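Side-chain contacts in 3-oxoacyl-(acyl-carrier protein) synthase II (Thermus thermophilus, PDB 1J3N), which probably catalyses the condensation step of fatty acid elongation, joining an acyl group to malonyl-(acyl-carrier protein), and works as a homodimer: residues E20-A25 against G344-I349; G99-T104 against A165-S170; M109-A114 against P129-M134; R117-L120 against R126-P129; L172-I175 against E179-L182. One frame throughout, in Å; residues are numbered along the deposited sequence.

Contact 1 (E20-A25 against G344-I349)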
# COMPACT_ATOMS: atom_id res chain seq x y z
N GLU A 20 23.68 -9.47 11.27
CA GLU A 20 24.75 -10.45 11.41
C GLU A 20 24.25 -11.77 12.01
O GLU A 20 24.58 -12.84 11.52
CB GLU A 20 25.89 -9.87 12.25
CG GLU A 20 27.12 -10.79 12.37
CD GLU A 20 27.65 -11.28 11.03
OE1 GLU A 20 27.86 -10.44 10.12
OE2 GLU A 20 27.88 -12.50 10.88
N ALA A 21 23.45 -11.68 13.08
CA ALA A 21 22.92 -12.89 13.71
C ALA A 21 22.11 -13.70 12.69
O ALA A 21 22.17 -14.93 12.66
CB ALA A 21 22.02 -12.52 14.90
N PHE A 22 21.36 -12.99 11.85
CA PHE A 22 20.54 -13.62 10.82
C PHE A 22 21.41 -14.39 9.83
O PHE A 22 21.11 -15.53 9.48
CB PHE A 22 19.71 -12.54 10.09
CG PHE A 22 18.87 -13.06 8.94
CD1 PHE A 22 18.16 -14.25 9.05
CD2 PHE A 22 18.77 -12.34 7.76
CE1 PHE A 22 17.35 -14.71 8.00
CE2 PHE A 22 17.97 -12.78 6.71
CZ PHE A 22 17.25 -13.98 6.84
N HIS A 23 22.51 -13.77 9.41
CA HIS A 23 23.42 -14.40 8.45
C HIS A 23 24.10 -15.65 9.01
O HIS A 23 24.14 -16.69 8.34
CB HIS A 23 24.48 -13.39 7.99
CG HIS A 23 25.30 -13.88 6.83
ND1 HIS A 23 26.57 -14.39 6.98
CD2 HIS A 23 24.99 -14.02 5.52
CE1 HIS A 23 27.00 -14.83 5.81
NE2 HIS A 23 26.06 -14.61 4.91
N LYS A 24 24.63 -15.56 10.22
CA LYS A 24 25.28 -16.70 10.84
C LYS A 24 24.28 -17.85 11.00
O LYS A 24 24.61 -19.01 10.74
CB LYS A 24 25.83 -16.31 12.22
CG LYS A 24 27.13 -15.54 12.18
CD LYS A 24 27.77 -15.47 13.57
CE LYS A 24 29.16 -14.85 13.52
NZ LYS A 24 29.83 -14.93 14.85
N ALA A 25 23.06 -17.53 11.42
CA ALA A 25 22.01 -18.52 11.62
C ALA A 25 21.63 -19.24 10.33
O ALA A 25 21.29 -20.43 10.33
CB ALA A 25 20.78 -17.86 12.24
N GLY A 344 9.37 -10.55 1.71
CA GLY A 344 10.17 -9.96 0.65
C GLY A 344 11.32 -9.10 1.13
O GLY A 344 12.37 -9.05 0.49
N ALA A 345 11.14 -8.43 2.27
CA ALA A 345 12.17 -7.58 2.85
C ALA A 345 13.30 -8.40 3.47
O ALA A 345 14.48 -8.20 3.16
CB ALA A 345 11.55 -6.66 3.90
N VAL A 346 12.96 -9.32 4.37
CA VAL A 346 13.97 -10.15 5.02
C VAL A 346 14.71 -11.05 4.04
O VAL A 346 15.89 -11.35 4.23
CB VAL A 346 13.32 -11.00 6.15
CG1 VAL A 346 14.32 -12.01 6.69
CG2 VAL A 346 12.87 -10.08 7.28
N GLU A 347 14.01 -11.50 2.99
CA GLU A 347 14.61 -12.36 1.97
C GLU A 347 15.52 -11.54 1.08
O GLU A 347 16.48 -12.06 0.50
CB GLU A 347 13.52 -13.03 1.14
CG GLU A 347 12.99 -14.31 1.76
CD GLU A 347 11.56 -14.62 1.36
OE1 GLU A 347 11.20 -14.41 0.18
OE2 GLU A 347 10.80 -15.08 2.24
N ALA A 348 15.23 -10.25 0.96
CA ALA A 348 16.07 -9.37 0.16
C ALA A 348 17.37 -9.20 0.95
O ALA A 348 18.45 -9.08 0.38
CB ALA A 348 15.39 -8.01 -0.05
N ILE A 349 17.25 -9.17 2.27
CA ILE A 349 18.42 -9.05 3.12
C ILE A 349 19.32 -10.27 2.94
O ILE A 349 20.54 -10.14 2.76
CB ILE A 349 18.01 -8.88 4.61
CG1 ILE A 349 17.29 -7.52 4.78
CG2 ILE A 349 19.25 -8.97 5.50
CD1 ILE A 349 16.92 -7.17 6.20
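Phe22 holds CG trans to its own backbone N (chi1 177°), which sends the ring straight out of helix 19-28 toward helix 343-357. There Val346 turns CG1 the same way (chi1 171°), bringing this methyl rather than CG2 up to the ring, and Ile349, one helical turn further on, offers its branch methyl CG2. The closest meeting is that of Phe22 CZ with Val346 CG1, 3.5 Å apart, and the methyl comes obliquely at the far end of the ring. Ile349 CG2 lies instead at the ring edge, close to the plane, 4.1 Å from Phe22 CD2. The same rim also passes the backbone of the partner helix, with Phe22 CE2 3.5 Å from Val346 O.

The two helices belong to the N-terminal and C-terminal family regions of a synthase in the thiolase clan, and one aromatic side chain joins segments more than three hundred residues apart in the sequence. Phe22 and Val346 both rest on Thr13, and Phe22 and Ile349 on Ala11, all on strand 4-13. A long, flat, wholly apolar group suits this buried place, because it reaches from one helix to the other while their backbones stay well separated. With an alanine here, the methyls of Val346 and Ile349 would probably lose their partner and a gap would open between the helices.

Contact 2 (G99-T104 against A165-S170); sequences GTLVGT and ADALGS
Ser170 grips the carbonyl oxygen of Asp166, one turn back on its own helix, through two atoms, while its CB faces Leu101 of the strand. The hydroxyl gives the shorter bond, Ser170 OG to Asp166 O at 2.7 Å, and the backbone N of Ser170 makes the ordinary helical one. The two donors arrive from opposite faces of the carbonyl plane, OG standing 36° out of it. With OG beside its own backbone N (chi1 -65°), the hydroxyl folds back along the helix and is satisfied there by Asp166 O, while CB is turned to the strand.

Leu101 supplies the greasy half of the contact, its two methyls dividing the helix surface between them. Leu101 CD1 lies 3.7 Å from Ser170 CB and 3.6 Å from Ala167 O, whereas CD2 meets Ala167 CB at 4.1 Å. That alanine methyl also sits 3.7 Å from Leu101 O. Ala167 and Gly103 suit the close approach: Gly103 N lies 4.3 Å from Ala167 CB, and with no side chain on the glycine the strand comes close to the helix. Asp166, beside this patch, is held by Arg260 and Thr159 and by Ser155 of the second subunit.

The axes of strand and helix pass 7.8 Å apart and run nearly antiparallel, at 166°. Helix 163-176 then leads into strand 182-189, which lies parallel to strand 98-103 in the same sheet. This is a beta-alpha-beta crossover with a long helical excursion before its helix, consistent with the layered thiolase fold.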
# COMPACT_ATOMS: atom_id res chain seq x y z
N GLY A 99 13.29 9.29 2.78
CA GLY A 99 11.94 8.78 2.68
C GLY A 99 11.77 7.51 3.49
O GLY A 99 12.75 6.91 3.95
N THR A 100 10.52 7.11 3.66
CA THR A 100 10.18 5.92 4.42
C THR A 100 9.13 5.13 3.64
O THR A 100 8.18 5.70 3.09
CB THR A 100 9.63 6.28 5.82
OG1 THR A 100 8.56 7.22 5.68
CG2 THR A 100 10.70 6.92 6.68
N LEU A 101 9.30 3.81 3.57
CA LEU A 101 8.37 2.96 2.85
C LEU A 101 8.43 1.53 3.38
O LEU A 101 9.06 0.66 2.78
CB LEU A 101 8.69 2.98 1.35
CG LEU A 101 7.48 3.05 0.39
CD1 LEU A 101 7.96 2.97 -1.06
CD2 LEU A 101 6.51 1.92 0.67
N VAL A 102 7.78 1.30 4.51
CA VAL A 102 7.74 -0.02 5.11
C VAL A 102 6.32 -0.52 4.99
O VAL A 102 5.39 0.07 5.55
CB VAL A 102 8.16 0.03 6.59
CG1 VAL A 102 8.16 -1.37 7.18
CG2 VAL A 102 9.55 0.64 6.70
N GLY A 103 6.14 -1.59 4.21
CA GLY A 103 4.80 -2.12 4.02
C GLY A 103 4.47 -3.23 5.00
O GLY A 103 5.31 -3.63 5.81
N THR A 104 3.24 -3.71 4.93
CA THR A 104 2.77 -4.79 5.78
C THR A 104 1.62 -5.45 5.02
O THR A 104 1.03 -4.84 4.15
CB THR A 104 2.26 -4.25 7.14
OG1 THR A 104 1.85 -5.34 7.96
CG2 THR A 104 1.09 -3.30 6.93
N ALA A 165 9.02 -6.82 -1.34
CA ALA A 165 9.74 -6.55 -2.58
C ALA A 165 9.16 -5.34 -3.32
O ALA A 165 9.89 -4.55 -3.92
CB ALA A 165 9.71 -7.79 -3.46
N ASP A 166 7.84 -5.23 -3.29
CA ASP A 166 7.10 -4.14 -3.93
C ASP A 166 7.56 -2.84 -3.25
O ASP A 166 7.82 -1.83 -3.92
CB ASP A 166 5.60 -4.37 -3.70
CG ASP A 166 4.72 -3.71 -4.76
OD1 ASP A 166 5.19 -2.79 -5.47
OD2 ASP A 166 3.54 -4.11 -4.86
N ALA A 167 7.65 -2.86 -1.92
CA ALA A 167 8.07 -1.68 -1.17
C ALA A 167 9.51 -1.28 -1.50
O ALA A 167 9.80 -0.10 -1.68
CB ALA A 167 7.93 -1.95 0.34
N LEU A 168 10.40 -2.26 -1.57
CA LEU A 168 11.80 -2.01 -1.89
C LEU A 168 11.95 -1.49 -3.31
O LEU A 168 12.68 -0.53 -3.56
CB LEU A 168 12.63 -3.28 -1.69
CG LEU A 168 12.98 -3.58 -0.23
CD1 LEU A 168 13.65 -4.94 -0.08
CD2 LEU A 168 13.90 -2.47 0.28
N GLY A 169 11.25 -2.12 -4.25
CA GLY A 169 11.32 -1.69 -5.64
C GLY A 169 10.72 -0.30 -5.80
O GLY A 169 11.17 0.49 -6.63
N SER A 170 9.70 0.00 -5.01
CA SER A 170 9.07 1.32 -5.08
C SER A 170 9.99 2.40 -4.51
O SER A 170 9.91 3.56 -4.91
CB SER A 170 7.73 1.31 -4.33
OG SER A 170 6.80 0.43 -4.95

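Contact 3 (M109-A114 against P129-M134)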
# COMPACT_ATOMS: atom_id res chain seq x y z
N MET A 109 -2.86 -6.76 13.54
CA MET A 109 -3.65 -7.96 13.83
C MET A 109 -4.04 -8.10 15.32
O MET A 109 -5.19 -8.39 15.63
CB MET A 109 -2.88 -9.20 13.37
CG MET A 109 -3.70 -10.47 13.27
SD MET A 109 -5.05 -10.36 12.07
CE MET A 109 -6.42 -10.91 13.10
N GLU A 110 -3.09 -7.90 16.23
CA GLU A 110 -3.41 -8.02 17.66
C GLU A 110 -4.41 -6.95 18.08
O GLU A 110 -5.33 -7.22 18.85
CB GLU A 110 -2.15 -7.90 18.52
CG GLU A 110 -1.11 -9.00 18.33
CD GLU A 110 -0.05 -8.99 19.42
OE1 GLU A 110 0.30 -7.90 19.94
OE2 GLU A 110 0.46 -10.08 19.75
N THR A 111 -4.22 -5.74 17.56
CA THR A 111 -5.11 -4.63 17.88
C THR A 111 -6.52 -4.91 17.38
O THR A 111 -7.50 -4.59 18.04
CB THR A 111 -4.58 -3.31 17.25
OG1 THR A 111 -3.34 -2.95 17.86
CG2 THR A 111 -5.59 -2.17 17.46
N TRP A 112 -6.61 -5.53 16.21
CA TRP A 112 -7.91 -5.86 15.64
C TRP A 112 -8.67 -6.81 16.57
O TRP A 112 -9.88 -6.64 16.78
CB TRP A 112 -7.75 -6.51 14.26
CG TRP A 112 -7.84 -5.55 13.11
CD1 TRP A 112 -6.82 -5.17 12.27
CD2 TRP A 112 -9.02 -4.90 12.62
NE1 TRP A 112 -7.31 -4.33 11.28
CE2 TRP A 112 -8.65 -4.15 11.48
CE3 TRP A 112 -10.36 -4.88 13.04
CZ2 TRP A 112 -9.58 -3.39 10.74
CZ3 TRP A 112 -11.28 -4.12 12.31
CH2 TRP A 112 -10.88 -3.39 11.17
N GLU A 113 -7.98 -7.79 17.13
CA GLU A 113 -8.63 -8.75 18.03
C GLU A 113 -9.01 -8.10 19.36
O GLU A 113 -10.10 -8.33 19.87
CB GLU A 113 -7.71 -9.94 18.31
CG GLU A 113 -7.40 -10.78 17.07
CD GLU A 113 -6.70 -12.08 17.41
OE1 GLU A 113 -6.34 -12.83 16.48
OE2 GLU A 113 -6.53 -12.37 18.61
N ALA A 114 -8.11 -7.28 19.90
CA ALA A 114 -8.35 -6.61 21.17
C ALA A 114 -9.53 -5.64 21.10
O ALA A 114 -10.43 -5.69 21.93
CB ALA A 114 -7.09 -5.88 21.62
N PRO A 129 -9.48 5.28 21.37
CA PRO A 129 -9.26 6.33 20.36
C PRO A 129 -7.93 6.11 19.65
O PRO A 129 -7.56 6.86 18.75
CB PRO A 129 -9.29 7.62 21.18
CG PRO A 129 -8.80 7.18 22.52
CD PRO A 129 -9.50 5.85 22.73
N PHE A 130 -7.22 5.06 20.06
CA PHE A 130 -5.94 4.73 19.44
C PHE A 130 -6.10 3.51 18.53
O PHE A 130 -5.12 3.02 17.97
CB PHE A 130 -4.89 4.44 20.51
CG PHE A 130 -4.56 5.64 21.36
CD1 PHE A 130 -3.81 6.69 20.85
CD2 PHE A 130 -5.03 5.72 22.67
CE1 PHE A 130 -3.53 7.82 21.62
CE2 PHE A 130 -4.76 6.84 23.45
CZ PHE A 130 -4.01 7.90 22.93
N PHE A 131 -7.33 3.01 18.39
CA PHE A 131 -7.55 1.85 17.54
C PHE A 131 -7.07 2.11 16.11
O PHE A 131 -6.21 1.40 15.60
CB PHE A 131 -9.03 1.46 17.52
CG PHE A 131 -9.37 0.42 16.48
CD1 PHE A 131 -8.65 -0.77 16.40
CD2 PHE A 131 -10.39 0.65 15.57
CE1 PHE A 131 -8.94 -1.72 15.42
CE2 PHE A 131 -10.69 -0.30 14.58
CZ PHE A 131 -9.96 -1.48 14.51
N ILE A 132 -7.63 3.13 15.47
CA ILE A 132 -7.24 3.46 14.09
C ILE A 132 -5.73 3.66 13.92
O ILE A 132 -5.11 3.01 13.09
CB ILE A 132 -8.00 4.72 13.57
CG1 ILE A 132 -9.51 4.44 13.53
CG2 ILE A 132 -7.50 5.10 12.17
CD1 ILE A 132 -9.88 3.21 12.74
N PRO A 133 -5.13 4.57 14.71
CA PRO A 133 -3.69 4.84 14.63
C PRO A 133 -2.80 3.62 14.89
O PRO A 133 -1.68 3.55 14.39
CB PRO A 133 -3.48 5.92 15.70
CG PRO A 133 -4.79 6.61 15.76
CD PRO A 133 -5.78 5.47 15.68
N MET A 134 -3.28 2.68 15.68
CA MET A 134 -2.49 1.50 15.98
C MET A 134 -2.64 0.37 14.96
O MET A 134 -1.71 -0.40 14.74
CB MET A 134 -2.84 0.94 17.38
CG MET A 134 -2.40 1.81 18.56
SD MET A 134 -2.87 1.05 20.14
CE MET A 134 -1.84 -0.43 20.14
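Phe131 lays one edge against two consecutive residues of helix 109-122, and this is the tight half of the contact. Its CZ points at the face of Trp112, 3.7 Å from CZ3 and offset toward the rim of the indole. The planes stand at 83° with six-membered ring centroids 5.1 Å apart, a T-shaped stack in which phenylalanine gives the edge and tryptophan the face. Farther down the same edge, Phe131 CD1 meets Thr111 CG2 at 3.5 Å. Thr111 can serve it because its methyl lies trans to the backbone N (chi1 -66° for OG1), which turns the hydroxyl the other way.

That hydroxyl marks the looser half. Thr111 OG1 is 3.7 Å from Met134 CE, a van der Waals touch only, at a methionine that is partly exposed. The polar need of Thr111 OG1 is met elsewhere, by a hydrogen bond with Asp69. Threonine thus suits a border position, methyl to the aromatic side and hydroxyl to the polar one. Were Phe131 cut back to alanine, the Trp112 face would probably lose its edge partner and a gap would open beside the Thr111 methyl.

Around this pair, Met135 of helix 131-135 also packs on Thr111 and Trp112, and Glu113 reaches Thr193 and Met195 at the start of helix 194-202. Across the dimer interface Trp112 stacks on Trp112 of the second subunit, and Phe131 packs on Met195 of that subunit.

Contact 4 (R117-L120 against R126-P129); sequences RVFL and RISP
Val118 pushes its CG1 methyl against the backbone of the returning loop, 3.2 Å from Arg126 O, a close approach for a methyl and a carbonyl oxygen. The same methyl lies 3.9 Å from Arg126 CB and 4.0 Å from Ile127 N, so it packs over the junction of the two loop residues. Its place follows from the torsion that puts CG1 trans to the backbone N (chi1 166°). One residue on, Phe119 CB meets Ile127 CG1 at 4.2 Å; the phenyl ring itself leads away, with the Ile127 CD1 methyl oblique to it. Short branched valine fits where helix and loop backbones run close, while larger isoleucine fills the buried corner. Of its side chain, Arg126 contributes only CB: the rest bends at its second and third torsions and carries the guanidinium away; the side chain lies near a bound citrate, probably from the crystallisation liquor.

A second shell fixes the loop. Gln115 on the helix accepts a hydrogen bond from Ser128 N through OE1, and Ser128 OG caps the backbone N of Phe130 where the chain turns toward helix 131-135. Beyond it stands the other subunit: Phe119 and Ile127 both pack on Met195 of the second subunit, and Leu120 meets Leu120 of that subunit.

The arrangement is a loop connecting helix 109-122 to the short, serine-capped helix 131-135 at the dimer interface of the synthase.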
# COMPACT_ATOMS: atom_id res chain seq x y z
N ARG A 117 -12.98 -7.02 20.29
CA ARG A 117 -13.52 -7.64 21.49
C ARG A 117 -14.17 -6.56 22.36
O ARG A 117 -15.22 -6.78 22.95
CB ARG A 117 -12.42 -8.35 22.28
CG ARG A 117 -12.93 -9.05 23.53
CD ARG A 117 -11.88 -9.93 24.19
NE ARG A 117 -11.47 -11.07 23.37
CZ ARG A 117 -10.38 -11.10 22.60
NH1 ARG A 117 -10.10 -12.18 21.89
NH2 ARG A 117 -9.56 -10.05 22.56
N VAL A 118 -13.52 -5.39 22.43
CA VAL A 118 -14.06 -4.27 23.20
C VAL A 118 -15.39 -3.88 22.59
O VAL A 118 -16.39 -3.71 23.29
CB VAL A 118 -13.13 -3.05 23.14
CG1 VAL A 118 -13.86 -1.81 23.66
CG2 VAL A 118 -11.88 -3.30 23.96
N PHE A 119 -15.38 -3.73 21.26
CA PHE A 119 -16.55 -3.36 20.48
C PHE A 119 -17.75 -4.26 20.80
O PHE A 119 -18.88 -3.78 20.91
CB PHE A 119 -16.20 -3.44 18.99
CG PHE A 119 -17.38 -3.33 18.07
CD1 PHE A 119 -18.32 -2.32 18.23
CD2 PHE A 119 -17.55 -4.25 17.04
CE1 PHE A 119 -19.41 -2.22 17.37
CE2 PHE A 119 -18.64 -4.16 16.18
CZ PHE A 119 -19.57 -3.14 16.35
N LEU A 120 -17.49 -5.55 20.97
CA LEU A 120 -18.54 -6.53 21.27
C LEU A 120 -19.00 -6.59 22.72
O LEU A 120 -20.17 -6.83 23.00
CB LEU A 120 -18.10 -7.92 20.82
CG LEU A 120 -18.41 -8.31 19.37
CD1 LEU A 120 -18.05 -7.17 18.43
CD2 LEU A 120 -17.64 -9.58 19.01
N ARG A 126 -16.85 2.53 23.27
CA ARG A 126 -15.78 2.15 24.19
C ARG A 126 -14.52 1.75 23.42
O ARG A 126 -13.51 1.38 24.01
CB ARG A 126 -16.22 0.99 25.09
CG ARG A 126 -17.23 1.39 26.17
CD ARG A 126 -16.88 2.74 26.82
NE ARG A 126 -15.52 2.80 27.34
CZ ARG A 126 -15.00 3.83 27.99
NH1 ARG A 126 -15.73 4.92 28.22
NH2 ARG A 126 -13.75 3.78 28.43
N ILE A 127 -14.58 1.81 22.09
CA ILE A 127 -13.40 1.47 21.30
C ILE A 127 -12.34 2.50 21.65
O ILE A 127 -12.66 3.67 21.87
CB ILE A 127 -13.70 1.54 19.78
CG1 ILE A 127 -14.76 0.51 19.41
CG2 ILE A 127 -12.40 1.32 18.98
CD1 ILE A 127 -15.19 0.55 17.95
N SER A 128 -11.09 2.08 21.72
CA SER A 128 -10.00 2.98 22.05
C SER A 128 -9.80 4.03 20.97
O SER A 128 -9.95 3.75 19.79
CB SER A 128 -8.70 2.19 22.20
OG SER A 128 -7.59 3.04 22.29
N PRO A 129 -9.48 5.28 21.37
CA PRO A 129 -9.26 6.33 20.36
C PRO A 129 -7.93 6.11 19.65
O PRO A 129 -7.56 6.86 18.75
CB PRO A 129 -9.29 7.62 21.18
CG PRO A 129 -8.80 7.18 22.52
CD PRO A 129 -9.50 5.85 22.73

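Contact 5 (L172-I175 against E179-L182)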
# COMPACT_ATOMS: atom_id res chain seq x y z
N LEU A 172 13.21 2.07 -4.69
CA LEU A 172 14.22 2.13 -5.75
C LEU A 172 13.81 3.24 -6.71
O LEU A 172 14.62 4.09 -7.06
CB LEU A 172 14.28 0.80 -6.51
CG LEU A 172 15.05 0.80 -7.84
CD1 LEU A 172 16.55 0.99 -7.59
CD2 LEU A 172 14.80 -0.51 -8.57
N ARG A 173 12.54 3.21 -7.12
CA ARG A 173 12.02 4.21 -8.06
C ARG A 173 12.08 5.61 -7.50
O ARG A 173 12.44 6.55 -8.19
CB ARG A 173 10.57 3.87 -8.42
CG ARG A 173 10.41 2.56 -9.15
CD ARG A 173 11.33 2.45 -10.37
NE ARG A 173 11.01 1.27 -11.16
CZ ARG A 173 11.90 0.56 -11.85
NH1 ARG A 173 13.18 0.91 -11.85
NH2 ARG A 173 11.51 -0.50 -12.55
N MET A 174 11.70 5.74 -6.24
CA MET A 174 11.70 7.00 -5.52
C MET A 174 13.08 7.66 -5.58
O MET A 174 13.19 8.88 -5.77
CB MET A 174 11.31 6.71 -4.07
CG MET A 174 10.76 7.86 -3.27
SD MET A 174 10.32 7.21 -1.62
CE MET A 174 8.71 6.56 -1.91
N ILE A 175 14.14 6.88 -5.40
CA ILE A 175 15.49 7.44 -5.46
C ILE A 175 15.91 7.69 -6.91
O ILE A 175 16.48 8.73 -7.23
CB ILE A 175 16.53 6.52 -4.75
CG1 ILE A 175 16.14 6.33 -3.27
CG2 ILE A 175 17.92 7.14 -4.83
CD1 ILE A 175 17.04 5.39 -2.49
N GLU A 179 13.16 11.73 -5.97
CA GLU A 179 12.22 12.14 -4.92
C GLU A 179 12.85 12.02 -3.53
O GLU A 179 12.33 12.55 -2.55
CB GLU A 179 10.94 11.29 -4.98
CG GLU A 179 10.24 11.31 -6.34
CD GLU A 179 9.02 10.42 -6.40
OE1 GLU A 179 9.11 9.26 -5.94
OE2 GLU A 179 7.97 10.86 -6.91
N ALA A 180 13.98 11.32 -3.46
CA ALA A 180 14.69 11.12 -2.21
C ALA A 180 16.09 10.62 -2.52
O ALA A 180 16.34 10.09 -3.60
CB ALA A 180 13.94 10.09 -1.34
N ASP A 181 17.00 10.79 -1.56
CA ASP A 181 18.37 10.33 -1.74
C ASP A 181 18.64 9.08 -0.92
O ASP A 181 19.52 8.29 -1.24
CB ASP A 181 19.35 11.44 -1.36
CG ASP A 181 19.12 12.68 -2.17
OD1 ASP A 181 18.92 12.53 -3.40
OD2 ASP A 181 19.12 13.79 -1.60
N LEU A 182 17.87 8.92 0.14
CA LEU A 182 18.01 7.76 1.01
C LEU A 182 16.61 7.36 1.46
O LEU A 182 15.77 8.22 1.72
CB LEU A 182 18.89 8.12 2.21
CG LEU A 182 19.49 6.98 3.04
CD1 LEU A 182 20.63 7.50 3.90
CD2 LEU A 182 18.40 6.35 3.90
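Met174 and Glu179 are joined by the main hydrogen bond, Glu179 N to Met174 O at 2.9 Å. The N-H is bent (139° at the hydrogen), yet the nitrogen lies almost in line with the C=O (173°). Ala180 N adds a weak second bond to the same oxygen, at 3.5 Å. A CA-H...O contact follows, Ile175 CA to Ala180 O at 3.3 Å, bringing the loop backbone close to the helix end.

The nitrogen of Glu179 reaches back five residues, a six-to-one bond of the kind found at many helix C-termini, and it turns the chain from helix 163-176 toward strand 182-189. This is the helix-to-strand corner of the parallel crossover, and small Ala180 lets the chain pass close by.

Van der Waals contacts fill the corner. Met174 CG, set trans to its backbone N, lies 4.3 Å from Ala180 CB and 3.4 Å from Glu179 OE1, the two side chains meeting at about a right angle. Ile175 lays CG2 3.6 Å from Ala180 O and CD1 4.0 Å from Asp181 O, its branched chain covering the carbonyls of the strand approach.

Ionic partners lie beyond the corner. Glu179 forms salt bridges with Arg173 and Arg260 of the second subunit, and Arg173 answers Glu179 of that subunit in return. Asp181 is paired with Arg2 and Arg97 of its own chain, carboxylate oxygens one to each arginine.

How the contacts relate
Contact 1 spans most of the chain, joining the N-terminal and C-terminal family regions, and the other four fall between its segments. Contact 2 brackets contacts 3 and 4, while contact 5 follows it. Contacts 2 and 5 share helix 163-176, with centres 11 Å apart, and Gly99 N probably bonds to Leu182 O between them. Contacts 1 and 2 touch, through Ala348 CB and Leu168 CD1, 3.5 Å apart, so 1, 2 and 5 form a connected core. Contacts 3 and 4, centres 9 Å apart, share Pro129 and helix 109-122 on an outlying arm. Contacts 2 to 5 all reach the second subunit, 3 and 5 with centres 31 Å apart, so the dimer interface is broad.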